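Long-range contacts in (R)-2-hydroxyglutaryl-CoA dehydratase activating ATPase (Acidaminococcus fermentans, PDB 1HUX), which hydrolyses ATP at a very low rate to drive electron transfer that activates 2-hydroxyglutaryl-CoA dehydratase during glutamate fermentation, carrying one [4Fe-4S] cluster per homodimer: residues A[96-101]-A[207-212]; A[14-19]-A[242-247]; A[147-152]-A[219-224]. One frame throughout, in Å; residues are numbered along the deposited sequence.

Interaction 1 (A[96-101]-A[207-212]); sequences NVHTVI and GIVKDV
The imidazole of His98 presents an edge to the loop 207-212: the carbonyl oxygen of Lys210 lies near the ring plane, 3.6 Å from CD2 of His98. Val209 approaches the same residue obliquely, bringing its CG1 to 3.3 Å from His98 CB. The ring has its polar partner outside the contact: ND1 of His98 is hydrogen-bonded to Val113 O on strand 107-114, which would limit its rotation. A pair of flat groups, the amide of Asn96 and the carboxylate of Asp211, is inclined by 44°. These two meet through the aliphatic part of the asparagine, with OD2 of Asp211 3.4 Å from CB of Asn96, while Asp211 OD1 forms a salt bridge with Lys237.

Deeper in the contact Thr99 carries the polar link. With its hydroxyl beside its own backbone N (chi1 -65°), OG1 faces the loop and accepts from Val209 N at 2.8 Å, with an N-H...O angle of 157°. Its methyl CG2 instead lies alongside Val212 CG1, the two side chains pointing the same way. Val212 CG1 also packs against Ile101 CD1 at 3.7 Å. Between the backbones there is a weak hydrogen bond from His98 N to Asp211 O (3.4 Å) and a CA-H...O contact from Val212 CA to Thr99 O (3.3 Å). Regular ladder bonds follow immediately: Thr99 and Ile101 bond to Val213, and Ile101 also to Thr215.

Val97 and Val100 face helix 82-93, whereas Ile101 and Ile208 reach Leu232 of helix 222-232. The Thr99-Val212 bridge starts the parallel pairing of strands 99-104 and 212-215, in the five-stranded sheet of order 3-2-1-4-5 that lies between helices and forms the core of one half of an actin fold.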
loop_
_atom_site.group_PDB
_atom_site.type_symbol
_atom_site.label_atom_id
_atom_site.label_comp_id
_atom_site.label_asym_id
_atom_site.label_seq_id
_atom_site.Cartn_x
_atom_site.Cartn_y
_atom_site.Cartn_z
ATOM N N ASN A 96 17.999 -28.750 9.884
ATOM C CA ASN A 96 18.939 -27.643 10.025
ATOM C C ASN A 96 18.402 -26.244 9.776
ATOM O O ASN A 96 19.175 -25.302 9.577
ATOM C CB ASN A 96 20.137 -27.892 9.123
ATOM C CG ASN A 96 20.785 -29.229 9.400
ATOM O OD1 ASN A 96 21.002 -29.583 10.561
ATOM N ND2 ASN A 96 21.101 -29.979 8.344
ATOM N N VAL A 97 17.085 -26.093 9.788
ATOM C CA VAL A 97 16.512 -24.777 9.574
ATOM C C VAL A 97 16.987 -23.873 10.684
ATOM O O VAL A 97 17.276 -24.330 11.788
ATOM C CB VAL A 97 14.963 -24.783 9.621
ATOM C CG1 VAL A 97 14.422 -25.529 8.444
ATOM C CG2 VAL A 97 14.469 -25.406 10.926
ATOM N N HIS A 98 17.066 -22.586 10.383
ATOM C CA HIS A 98 17.466 -21.587 11.366
ATOM C C HIS A 98 16.746 -20.313 10.997
ATOM O O HIS A 98 16.555 -19.417 11.820
ATOM C CB HIS A 98 18.975 -21.393 11.340
ATOM C CG HIS A 98 19.729 -22.471 12.062
ATOM N ND1 HIS A 98 19.635 -22.663 13.427
ATOM C CD2 HIS A 98 20.593 -23.413 11.608
ATOM C CE1 HIS A 98 20.411 -23.672 13.780
ATOM N NE2 HIS A 98 21.005 -24.145 12.695
ATOM N N THR A 99 16.320 -20.273 9.739
ATOM C CA THR A 99 15.597 -19.131 9.206
ATOM C C THR A 99 14.441 -19.619 8.341
ATOM O O THR A 99 14.626 -20.407 7.398
ATOM C CB THR A 99 16.535 -18.201 8.362
ATOM O OG1 THR A 99 17.531 -17.610 9.216
ATOM C CG2 THR A 99 15.729 -17.089 7.707
ATOM N N VAL A 100 13.247 -19.138 8.674
ATOM C CA VAL A 100 12.033 -19.515 7.958
ATOM C C VAL A 100 11.327 -18.303 7.369
ATOM O O VAL A 100 10.911 -17.390 8.088
ATOM C CB VAL A 100 11.010 -20.254 8.894
ATOM C CG1 VAL A 100 9.740 -20.543 8.131
ATOM C CG2 VAL A 100 11.588 -21.575 9.415
ATOM N N ILE A 101 11.195 -18.298 6.052
ATOM C CA ILE A 101 10.495 -17.214 5.384
ATOM C C ILE A 101 9.087 -17.704 5.057
ATOM O O ILE A 101 8.931 -18.601 4.231
ATOM C CB ILE A 101 11.194 -16.828 4.078
ATOM C CG1 ILE A 101 12.616 -16.373 4.382
ATOM C CG2 ILE A 101 10.426 -15.713 3.390
ATOM C CD1 ILE A 101 13.414 -16.035 3.151
ATOM N N GLY A 207 18.187 -11.449 10.045
ATOM C CA GLY A 207 19.425 -12.076 9.658
ATOM C C GLY A 207 19.214 -13.432 9.042
ATOM O O GLY A 207 18.616 -14.309 9.656
ATOM N N ILE A 208 19.711 -13.603 7.823
ATOM C CA ILE A 208 19.579 -14.874 7.146
ATOM C C ILE A 208 20.578 -15.877 7.645
ATOM O O ILE A 208 21.770 -15.798 7.317
ATOM C CB ILE A 208 19.786 -14.759 5.638
ATOM C CG1 ILE A 208 18.579 -14.077 5.013
ATOM C CG2 ILE A 208 20.007 -16.132 5.025
ATOM C CD1 ILE A 208 18.781 -12.595 4.805
ATOM N N VAL A 209 20.117 -16.833 8.429
ATOM C CA VAL A 209 21.022 -17.848 8.891
ATOM C C VAL A 209 20.972 -19.020 7.936
ATOM O O VAL A 209 20.101 -19.130 7.086
ATOM C CB VAL A 209 20.652 -18.355 10.298
ATOM C CG1 VAL A 209 21.629 -19.474 10.721
ATOM C CG2 VAL A 209 20.715 -17.191 11.263
ATOM N N LYS A 210 21.933 -19.895 8.126
ATOM C CA LYS A 210 22.080 -21.095 7.374
ATOM C C LYS A 210 20.836 -21.933 7.337
ATOM O O LYS A 210 20.120 -22.056 8.307
ATOM C CB LYS A 210 23.219 -21.881 7.974
ATOM C CG LYS A 210 24.228 -22.149 6.913
ATOM C CD LYS A 210 25.588 -22.614 7.412
ATOM C CE LYS A 210 26.390 -22.798 6.130
ATOM N NZ LYS A 210 27.796 -23.255 6.384
ATOM N N ASP A 211 20.608 -22.521 6.168
ATOM C CA ASP A 211 19.447 -23.365 5.899
ATOM C C ASP A 211 18.150 -22.599 6.036
ATOM O O ASP A 211 17.398 -22.704 7.000
ATOM C CB ASP A 211 19.495 -24.611 6.771
ATOM C CG ASP A 211 19.990 -25.811 6.012
ATOM O OD1 ASP A 211 19.281 -26.195 5.058
ATOM O OD2 ASP A 211 21.085 -26.331 6.305
ATOM N N VAL A 212 17.927 -21.750 5.027
ATOM C CA VAL A 212 16.760 -20.921 4.908
ATOM C C VAL A 212 15.681 -21.728 4.206
ATOM O O VAL A 212 15.957 -22.400 3.217
ATOM C CB VAL A 212 17.069 -19.654 4.061
ATOM C CG1 VAL A 212 15.838 -18.705 4.084
ATOM C CG2 VAL A 212 18.264 -18.944 4.598
#

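Interaction 2 (A[14-19]-A[242-247]); sequences ASKCII and AQYNGA. With ADP (adenosine-5'-diphosphate), chain D.
Lys16 and Gln243 meet in the nucleotide pocket of the actin fold, at the diphosphate of ADP. Lys16 stands on strand 14-21, the second arm of the phosphate-binding hairpin whose turn supplies Ser12 and Thr13 to the same nucleotide; Gln243 precedes helix 245-257, which lies against this strand. Both residues are established ATP ligands.

The two side chains converge on one alpha-phosphate oxygen. Gln243 stretches out from a CG anti to its backbone N (chi1 -176°), and its NE2 donates to ADP O1A at 2.7 Å, almost straight at 165°. The other end of the amide, OE1, receives a weak bond from Gln220 NE2, consistent with this orientation of the amide. Lys16 takes a different route: its chain bends at chi2 and chi3, so that the methylenes curl past the backbone oxygen of Gln243, 3.4 Å from Lys16 CG, before NZ arrives at ADP O1A with a 3.2 Å hydrogen bond. Two phosphate groups probably share its charge, since ADP O2B is also beside NZ.

Behind the pocket the contact becomes apolar. Lys16 CG is 3.8 Å from CD2 of Tyr244, which it approaches obliquely; Tyr244 occupies the N-cap position of helix 245-257 and makes a cation-pi contact with Lys29 of strand 25-33. Further along the strand Ile18 CG1 packs on Ala247 CB at 3.6 Å, in the first turn of the helix. Back at the phosphates, Lys16 NZ also donates to Ala14 O at 3.0 Å, standing above that carbonyl plane and 74° out of it.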
loop_
_atom_site.group_PDB
_atom_site.type_symbol
_atom_site.label_atom_id
_atom_site.label_comp_id
_atom_site.label_asym_id
_atom_site.label_seq_id
_atom_site.Cartn_x
_atom_site.Cartn_y
_atom_site.Cartn_z
ATOM N N ALA A 14 -6.901 -19.562 3.717
ATOM C CA ALA A 14 -7.313 -20.946 3.726
ATOM C C ALA A 14 -7.121 -21.556 5.089
ATOM O O ALA A 14 -6.505 -20.962 5.967
ATOM C CB ALA A 14 -6.511 -21.715 2.703
ATOM N N SER A 15 -7.655 -22.758 5.252
ATOM C CA SER A 15 -7.540 -23.492 6.497
ATOM C C SER A 15 -6.886 -24.811 6.119
ATOM O O SER A 15 -7.414 -25.558 5.282
ATOM C CB SER A 15 -8.929 -23.721 7.091
ATOM O OG SER A 15 -8.845 -24.125 8.435
ATOM N N LYS A 16 -5.714 -25.076 6.699
ATOM C CA LYS A 16 -4.978 -26.313 6.415
ATOM C C LYS A 16 -5.043 -27.222 7.633
ATOM O O LYS A 16 -5.136 -26.745 8.777
ATOM C CB LYS A 16 -3.506 -26.025 6.070
ATOM C CG LYS A 16 -3.223 -25.391 4.682
ATOM C CD LYS A 16 -3.695 -23.950 4.593
ATOM C CE LYS A 16 -3.068 -23.061 5.655
ATOM N NZ LYS A 16 -3.659 -21.689 5.623
ATOM N N CYS A 17 -5.003 -28.529 7.382
ATOM C CA CYS A 17 -5.067 -29.518 8.441
ATOM C C CYS A 17 -4.066 -30.622 8.252
ATOM O O CYS A 17 -3.783 -31.060 7.126
ATOM C CB CYS A 17 -6.453 -30.146 8.519
ATOM S SG CYS A 17 -7.690 -29.187 9.404
ATOM N N ILE A 18 -3.543 -31.085 9.380
ATOM C CA ILE A 18 -2.592 -32.177 9.387
ATOM C C ILE A 18 -2.899 -33.161 10.517
ATOM O O ILE A 18 -3.318 -32.767 11.612
ATOM C CB ILE A 18 -1.142 -31.651 9.550
ATOM C CG1 ILE A 18 -0.665 -31.045 8.227
ATOM C CG2 ILE A 18 -0.204 -32.798 9.975
ATOM C CD1 ILE A 18 -0.471 -32.075 7.115
ATOM N N ILE A 19 -2.707 -34.447 10.226
ATOM C CA ILE A 19 -2.903 -35.513 11.207
ATOM C C ILE A 19 -1.686 -36.417 11.117
ATOM O O ILE A 19 -1.355 -36.921 10.033
ATOM C CB ILE A 19 -4.151 -36.390 10.889
ATOM C CG1 ILE A 19 -5.437 -35.589 11.063
ATOM C CG2 ILE A 19 -4.206 -37.586 11.824
ATOM C CD1 ILE A 19 -6.689 -36.378 10.636
ATOM N N ALA A 242 4.946 -27.293 2.006
ATOM C CA ALA A 242 5.177 -25.892 2.312
ATOM C C ALA A 242 3.990 -25.177 2.947
ATOM O O ALA A 242 4.118 -24.604 4.029
ATOM C CB ALA A 242 5.612 -25.165 1.054
ATOM N N GLN A 243 2.835 -25.223 2.289
ATOM C CA GLN A 243 1.639 -24.535 2.788
ATOM C C GLN A 243 0.971 -25.206 3.987
ATOM O O GLN A 243 0.093 -24.620 4.633
ATOM C CB GLN A 243 0.632 -24.379 1.645
ATOM C CG GLN A 243 -0.623 -23.599 2.005
ATOM C CD GLN A 243 -1.503 -23.337 0.794
ATOM O OE1 GLN A 243 -1.425 -24.057 -0.224
ATOM N NE2 GLN A 243 -2.355 -22.320 0.895
ATOM N N TYR A 244 1.396 -26.429 4.286
ATOM C CA TYR A 244 0.836 -27.181 5.398
ATOM C C TYR A 244 1.760 -27.141 6.601
ATOM O O TYR A 244 1.577 -27.885 7.572
ATOM C CB TYR A 244 0.626 -28.641 5.000
ATOM C CG TYR A 244 -0.343 -28.838 3.859
ATOM C CD1 TYR A 244 0.112 -29.039 2.555
ATOM C CD2 TYR A 244 -1.718 -28.819 4.080
ATOM C CE1 TYR A 244 -0.778 -29.212 1.497
ATOM C CE2 TYR A 244 -2.616 -28.993 3.031
ATOM C CZ TYR A 244 -2.139 -29.186 1.742
ATOM O OH TYR A 244 -3.019 -29.322 0.690
ATOM N N ASN A 245 2.759 -26.271 6.546
ATOM C CA ASN A 245 3.724 -26.165 7.630
ATOM C C ASN A 245 3.081 -25.722 8.935
ATOM O O ASN A 245 3.300 -26.319 9.978
ATOM C CB ASN A 245 4.831 -25.184 7.247
ATOM C CG ASN A 245 6.044 -25.299 8.150
ATOM O OD1 ASN A 245 7.072 -24.646 7.938
ATOM N ND2 ASN A 245 5.931 -26.136 9.168
ATOM N N GLY A 246 2.283 -24.671 8.880
ATOM C CA GLY A 246 1.658 -24.189 10.099
ATOM C C GLY A 246 0.852 -25.277 10.783
ATOM O O GLY A 246 0.840 -25.388 12.012
ATOM N N ALA A 247 0.171 -26.084 9.974
ATOM C CA ALA A 247 -0.653 -27.154 10.500
ATOM C C ALA A 247 0.269 -28.227 11.051
ATOM O O ALA A 247 0.093 -28.692 12.183
ATOM C CB ALA A 247 -1.547 -27.722 9.392
HETATM P PB ADP D . -3.017 -17.754 5.210
HETATM O O1B ADP D . -1.711 -17.235 5.742
HETATM O O2B ADP D . -3.479 -19.112 5.823
HETATM O O3B ADP D . -4.125 -16.717 5.180
HETATM P PA ADP D . -1.831 -19.177 3.082
HETATM O O1A ADP D . -2.556 -20.486 2.915
HETATM O O2A ADP D . -0.495 -19.198 3.680
HETATM O O3A ADP D . -2.804 -18.141 3.805
HETATM O "O5'" ADP D . -1.837 -18.438 1.707
HETATM C "C5'" ADP D . -1.130 -18.945 0.705
HETATM C "C4'" ADP D . -0.914 -17.992 -0.410
HETATM O "O4'" ADP D . -0.304 -18.707 -1.526
HETATM C "C3'" ADP D . -2.169 -17.186 -1.047
HETATM O "O3'" ADP D . -1.786 -15.857 -1.478
HETATM C "C2'" ADP D . -2.525 -18.161 -2.152
HETATM O "O2'" ADP D . -3.249 -17.645 -3.317
HETATM C "C1'" ADP D . -1.143 -18.641 -2.577
HETATM N N9 ADP D . -1.090 -19.825 -3.465
HETATM C C8 ADP D . -1.773 -20.955 -3.275
HETATM N N7 ADP D . -1.547 -21.819 -4.172
HETATM C C5 ADP D . -0.645 -21.207 -5.033
HETATM C C6 ADP D . 0.037 -21.617 -6.229
HETATM N N6 ADP D . -0.142 -22.843 -6.798
HETATM N N1 ADP D . 0.894 -20.730 -6.813
HETATM C C2 ADP D . 1.067 -19.518 -6.261
HETATM N N3 ADP D . 0.479 -19.049 -5.142
HETATM C C4 ADP D . -0.367 -19.950 -4.579
#

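Interaction 3 (A[147-152]-A[219-224]); sequences SDLAEL and AQNYGV. With ADP (adenosine-5'-diphosphate), chain D.
Tyr222 reaches across to Ala150 and Glu151 from the first turn of helix 222-232. At its CB the chain turns into the position between backbone N and carbonyl carbon (chi1 56°), and this swings the ring out over the neighbouring helix 149-153. The methyl of Ala150 sits beneath the ring in a CH-pi contact, its CB 3.8 Å from the centroid of Tyr222 and only 9° off the ring normal. CG, CD1 and CD2 are all about equally near that methyl. Moving outward, CE2 still rests on it, while CE1 on the other side lies 3.5 Å from Ala150 O and CZ is over the same peptide. The tip has passed Ala150: OH lies beside the backbone of Glu151 and 3.4 Å from its CG, although the glutamate is poorly ordered. Nearby Glu151 N makes no hydrogen bond with this hydroxyl.

The CA atoms come nearest at Ala150 and Gly223, 4.5 Å apart. Both helices start at this point, in the half of the actin fold that holds the adenine of the nucleotide. Gln220, an established ATP ligand, places its OE1 2.6 Å from ADP N6, and Ser147 sets its CB 3.5 Å from the same amino nitrogen.

Next to Gln220 in the chain, Asn221 serves as N-cap of helix 222-232. With its CG anti to the backbone N, its OD1 receives Val224 N at 2.9 Å, the donor 55° out of the carbonyl plane, and a weaker bond from Gly223 N. The same OD1 also rests on the Ala150 methyl at 3.4 Å, and ND2 turns toward Leu149 CB, whose side chain continues into Leu135 and Ala139 of helix 132-142.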
loop_
_atom_site.group_PDB
_atom_site.type_symbol
_atom_site.label_atom_id
_atom_site.label_comp_id
_atom_site.label_asym_id
_atom_site.label_seq_id
_atom_site.Cartn_x
_atom_site.Cartn_y
_atom_site.Cartn_z
ATOM N N SER A 147 -1.391 -18.913 -9.927
ATOM C CA SER A 147 -0.608 -20.147 -9.943
ATOM C C SER A 147 0.116 -20.372 -11.273
ATOM O O SER A 147 0.713 -21.428 -11.512
ATOM C CB SER A 147 -1.512 -21.336 -9.620
ATOM O OG SER A 147 -2.802 -21.121 -10.156
ATOM N N ASP A 148 0.073 -19.367 -12.134
ATOM C CA ASP A 148 0.732 -19.450 -13.437
ATOM C C ASP A 148 1.943 -18.521 -13.473
ATOM O O ASP A 148 2.906 -18.758 -14.218
ATOM C CB ASP A 148 -0.255 -19.064 -14.535
ATOM C CG ASP A 148 -1.211 -20.188 -14.883
ATOM O OD1 ASP A 148 -2.346 -19.875 -15.297
ATOM O OD2 ASP A 148 -0.823 -21.379 -14.760
ATOM N N LEU A 149 1.866 -17.466 -12.656
ATOM C CA LEU A 149 2.926 -16.479 -12.528
ATOM C C LEU A 149 4.300 -17.150 -12.510
ATOM O O LEU A 149 5.173 -16.829 -13.318
ATOM C CB LEU A 149 2.722 -15.662 -11.253
ATOM C CG LEU A 149 1.862 -14.390 -11.355
ATOM C CD1 LEU A 149 0.568 -14.672 -12.103
ATOM C CD2 LEU A 149 1.564 -13.856 -9.954
ATOM N N ALA A 150 4.497 -18.103 -11.613
ATOM C CA ALA A 150 5.788 -18.759 -11.560
ATOM C C ALA A 150 6.226 -19.251 -12.935
ATOM O O ALA A 150 7.314 -18.906 -13.413
ATOM C CB ALA A 150 5.756 -19.915 -10.572
ATOM N N GLU A 151 5.369 -20.045 -13.574
ATOM C CA GLU A 151 5.667 -20.610 -14.891
ATOM C C GLU A 151 5.935 -19.573 -15.966
ATOM O O GLU A 151 6.804 -19.764 -16.819
ATOM C CB GLU A 151 4.519 -21.498 -15.354
ATOM C CG GLU A 151 4.312 -22.715 -14.498
ATOM C CD GLU A 151 3.156 -23.555 -14.982
ATOM O OE1 GLU A 151 3.204 -24.012 -16.148
ATOM O OE2 GLU A 151 2.203 -23.754 -14.197
ATOM N N LEU A 152 5.181 -18.480 -15.935
ATOM C CA LEU A 152 5.346 -17.435 -16.931
ATOM C C LEU A 152 6.653 -16.672 -16.756
ATOM O O LEU A 152 7.491 -16.636 -17.672
ATOM C CB LEU A 152 4.157 -16.473 -16.882
ATOM C CG LEU A 152 2.864 -17.111 -17.399
ATOM C CD1 LEU A 152 1.705 -16.145 -17.234
ATOM C CD2 LEU A 152 3.035 -17.510 -18.865
ATOM N N ALA A 219 4.938 -19.997 -1.283
ATOM C CA ALA A 219 6.157 -20.781 -1.356
ATOM C C ALA A 219 6.235 -21.518 -2.687
ATOM O O ALA A 219 7.311 -21.656 -3.275
ATOM C CB ALA A 219 6.212 -21.764 -0.204
ATOM N N GLN A 220 5.088 -21.979 -3.170
ATOM C CA GLN A 220 5.025 -22.717 -4.428
ATOM C C GLN A 220 5.616 -21.931 -5.588
ATOM O O GLN A 220 6.332 -22.488 -6.428
ATOM C CB GLN A 220 3.579 -23.072 -4.733
ATOM C CG GLN A 220 2.982 -24.028 -3.734
ATOM C CD GLN A 220 1.481 -24.005 -3.768
ATOM O OE1 GLN A 220 0.875 -24.164 -4.822
ATOM N NE2 GLN A 220 0.867 -23.804 -2.611
ATOM N N ASN A 221 5.310 -20.634 -5.618
ATOM C CA ASN A 221 5.789 -19.733 -6.664
ATOM C C ASN A 221 7.317 -19.735 -6.710
ATOM O O ASN A 221 7.960 -18.939 -6.036
ATOM C CB ASN A 221 5.277 -18.316 -6.393
ATOM C CG ASN A 221 5.464 -17.386 -7.589
ATOM O OD1 ASN A 221 6.481 -17.443 -8.286
ATOM N ND2 ASN A 221 4.489 -16.510 -7.819
ATOM N N TYR A 222 7.898 -20.632 -7.501
ATOM C CA TYR A 222 9.346 -20.703 -7.597
ATOM C C TYR A 222 9.909 -19.462 -8.275
ATOM O O TYR A 222 11.119 -19.241 -8.293
ATOM C CB TYR A 222 9.776 -21.971 -8.340
ATOM C CG TYR A 222 9.194 -22.133 -9.718
ATOM C CD1 TYR A 222 9.674 -21.388 -10.791
ATOM C CD2 TYR A 222 8.154 -23.036 -9.956
ATOM C CE1 TYR A 222 9.131 -21.534 -12.076
ATOM C CE2 TYR A 222 7.603 -23.191 -11.240
ATOM C CZ TYR A 222 8.102 -22.432 -12.294
ATOM O OH TYR A 222 7.577 -22.545 -13.565
ATOM N N GLY A 223 9.030 -18.653 -8.850
ATOM C CA GLY A 223 9.489 -17.430 -9.467
ATOM C C GLY A 223 9.938 -16.585 -8.296
ATOM O O GLY A 223 11.068 -16.118 -8.237
ATOM N N VAL A 224 9.036 -16.421 -7.343
ATOM C CA VAL A 224 9.311 -15.654 -6.150
ATOM C C VAL A 224 10.506 -16.214 -5.380
ATOM O O VAL A 224 11.459 -15.499 -5.077
ATOM C CB VAL A 224 8.102 -15.657 -5.209
ATOM C CG1 VAL A 224 8.468 -14.980 -3.897
ATOM C CG2 VAL A 224 6.913 -14.970 -5.887
HETATM P PB ADP D . -3.017 -17.754 5.210
HETATM O O1B ADP D . -1.711 -17.235 5.742
HETATM O O2B ADP D . -3.479 -19.112 5.823
HETATM O O3B ADP D . -4.125 -16.717 5.180
HETATM P PA ADP D . -1.831 -19.177 3.082
HETATM O O1A ADP D . -2.556 -20.486 2.915
HETATM O O2A ADP D . -0.495 -19.198 3.680
HETATM O O3A ADP D . -2.804 -18.141 3.805
HETATM O "O5'" ADP D . -1.837 -18.438 1.707
HETATM C "C5'" ADP D . -1.130 -18.945 0.705
HETATM C "C4'" ADP D . -0.914 -17.992 -0.410
HETATM O "O4'" ADP D . -0.304 -18.707 -1.526
HETATM C "C3'" ADP D . -2.169 -17.186 -1.047
HETATM O "O3'" ADP D . -1.786 -15.857 -1.478
HETATM C "C2'" ADP D . -2.525 -18.161 -2.152
HETATM O "O2'" ADP D . -3.249 -17.645 -3.317
HETATM C "C1'" ADP D . -1.143 -18.641 -2.577
HETATM N N9 ADP D . -1.090 -19.825 -3.465
HETATM C C8 ADP D . -1.773 -20.955 -3.275
HETATM N N7 ADP D . -1.547 -21.819 -4.172
HETATM C C5 ADP D . -0.645 -21.207 -5.033
HETATM C C6 ADP D . 0.037 -21.617 -6.229
HETATM N N6 ADP D . -0.142 -22.843 -6.798
HETATM N N1 ADP D . 0.894 -20.730 -6.813
HETATM C C2 ADP D . 1.067 -19.518 -6.261
HETATM N N3 ADP D . 0.479 -19.049 -5.142
HETATM C C4 ADP D . -0.367 -19.950 -4.579
#

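From the N terminus, 14-19 comes first and waits for its partner until 242-247, so interaction 2 closes the longest loop and encloses both others. Within it, 96-101 and then 147-152 appear before 207-212 returns to the former and 219-224 to the latter; interactions 1 and 3 thus cross. Interaction 1 pairs strand 99-104, at the centre of the second sheet, with its neighbour 212-215, interaction 3 joins two helix starts beside the adenine, and interaction 2 brings the C-terminal helix back to the first sheet. Interactions 2 and 3 touch and share ADP, with Ala242 packed on Ala219, whereas interaction 1 stays about 5 Å (nearest atoms) from interaction 2 and about 6 Å from interaction 3.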